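Local structure of Cys-Gly metallodipeptidase DUG1 (Saccharomyces cerevisiae, 4G1P) at residues L66-P71 against N77-P82. The protein hydrolyses Cys-Gly dipeptides as a zinc- or manganese-dependent M20 family peptidase and serves as the catalytic component of the glutathione-degrading GSH degradosomal complex. Sequence-based numbering, arbitrary orientation.
Sequences LGIQPP and NLSLPP
Ile68 and Ser79 form a single antiparallel beta bridge, with CA atoms 4.3 Å apart, in the loop joining strand 61-64 to strand 83-88 of the M20 peptidase catalytic domain. The evidence is two backbone hydrogen bonds flanking this non-hydrogen-bonded pair: Leu80 N donates to Gly67 O at 2.9 Å, and Gln69 N to Leu78 O at 2.8 Å. With N-H...O angles of 167° and 170°, both are nearly straight.

The tight part surrounds the buried Leu80, which loses more surface to the other segment than any other residue here. Its CG is anti to the carbonyl carbon (chi1 -70°) and lies 3.7 Å from Gly67 O, and the two methyls diverge from there: CD1 meets Leu66 CB at 3.5 Å and also reaches Pro70 CD, while CD2 meets CG of Gln69, whose side chain crosses that of Leu80 at about a right angle. Ser79 O is hydrogen-bonded to Arg39, at the start of helix 39-55, which also touches Leu78 and Pro81. Pro81 brings this end of the loop close to Asp104, probably an active-site residue.

The other side is looser and solvent-facing. Ile68 is exposed, and its side chain sets out away from the other segment, yet its CG2 still lies 3.4 Å from Asn77 CA and its CD1 reaches Ser79 OG at 3.6 Å. At the strand-proximal end, one water links the segments, accepting from Leu66 N at 2.9 Å and donating to Leu80 O.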
# COMPACT_ATOMS: atom_id res chain seq x y z
N LEU A 66 -8.90 -27.18 12.41
CA LEU A 66 -8.61 -27.49 11.03
C LEU A 66 -7.13 -27.83 10.87
O LEU A 66 -6.74 -28.50 9.92
CB LEU A 66 -8.96 -26.32 10.12
CG LEU A 66 -10.43 -26.19 9.70
CD1 LEU A 66 -11.24 -27.38 10.19
CD2 LEU A 66 -11.02 -24.88 10.22
N GLY A 67 -6.32 -27.36 11.81
CA GLY A 67 -4.89 -27.60 11.77
C GLY A 67 -4.11 -26.30 11.70
O GLY A 67 -4.58 -25.26 12.15
N ILE A 68 -2.91 -26.38 11.14
CA ILE A 68 -2.05 -25.21 11.02
C ILE A 68 -2.28 -24.50 9.69
O ILE A 68 -2.46 -25.15 8.65
CB ILE A 68 -0.56 -25.58 11.13
CG1 ILE A 68 -0.26 -26.15 12.52
CG2 ILE A 68 0.31 -24.38 10.84
CD1 ILE A 68 -0.84 -25.34 13.65
N GLN A 69 -2.28 -23.18 9.72
CA GLN A 69 -2.46 -22.38 8.51
C GLN A 69 -1.52 -22.85 7.41
O GLN A 69 -0.30 -22.90 7.60
CB GLN A 69 -2.22 -20.90 8.82
CG GLN A 69 -3.47 -20.04 8.74
CD GLN A 69 -3.36 -18.96 7.69
OE1 GLN A 69 -3.56 -17.78 7.97
NE2 GLN A 69 -3.04 -19.35 6.46
N PRO A 70 -2.08 -23.19 6.26
CA PRO A 70 -1.28 -23.69 5.14
C PRO A 70 -1.64 -23.01 3.82
O PRO A 70 -1.95 -21.82 3.79
CB PRO A 70 -1.66 -25.16 5.08
CG PRO A 70 -3.08 -25.18 5.54
CD PRO A 70 -3.26 -24.04 6.50
N PRO A 71 -1.60 -23.78 2.74
CA PRO A 71 -1.94 -23.28 1.41
C PRO A 71 -0.77 -22.57 0.75
O PRO A 71 0.33 -23.13 0.65
CB PRO A 71 -3.15 -22.35 1.50
N ASN A 77 3.48 -21.38 11.57
CA ASN A 77 2.75 -22.43 12.24
C ASN A 77 1.62 -21.93 13.15
O ASN A 77 1.36 -22.47 14.23
CB ASN A 77 3.70 -23.38 12.98
CG ASN A 77 4.32 -24.40 12.06
OD1 ASN A 77 3.80 -24.66 10.97
ND2 ASN A 77 5.45 -24.97 12.48
N LEU A 78 0.96 -20.88 12.68
CA LEU A 78 -0.21 -20.34 13.33
C LEU A 78 -1.36 -21.35 13.18
O LEU A 78 -1.62 -21.83 12.07
CB LEU A 78 -0.57 -19.05 12.61
CG LEU A 78 -1.33 -17.94 13.34
CD1 LEU A 78 -0.52 -17.42 14.51
CD2 LEU A 78 -1.56 -16.84 12.34
N SER A 79 -2.03 -21.70 14.27
CA SER A 79 -3.21 -22.56 14.16
C SER A 79 -4.34 -21.79 13.49
O SER A 79 -4.41 -20.57 13.59
CB SER A 79 -3.68 -23.05 15.54
OG SER A 79 -2.65 -23.71 16.25
N LEU A 80 -5.23 -22.49 12.80
CA LEU A 80 -6.40 -21.86 12.20
C LEU A 80 -7.48 -21.64 13.26
O LEU A 80 -7.52 -22.38 14.25
CB LEU A 80 -6.96 -22.75 11.08
CG LEU A 80 -6.10 -22.85 9.82
CD1 LEU A 80 -6.37 -24.15 9.09
CD2 LEU A 80 -6.33 -21.66 8.89
N PRO A 81 -8.34 -20.62 13.07
CA PRO A 81 -9.54 -20.43 13.90
C PRO A 81 -10.37 -21.69 13.87
O PRO A 81 -10.51 -22.27 12.80
CB PRO A 81 -10.30 -19.33 13.17
CG PRO A 81 -9.29 -18.61 12.37
CD PRO A 81 -8.23 -19.61 12.01
N PRO A 82 -10.89 -22.13 15.02
CA PRO A 82 -11.67 -23.38 15.13
C PRO A 82 -13.03 -23.27 14.45
O PRO A 82 -13.62 -22.19 14.49
CB PRO A 82 -11.87 -23.53 16.64
CG PRO A 82 -11.79 -22.15 17.16
CD PRO A 82 -10.76 -21.46 16.32
O HOH W 1 -8.83 -24.56 13.62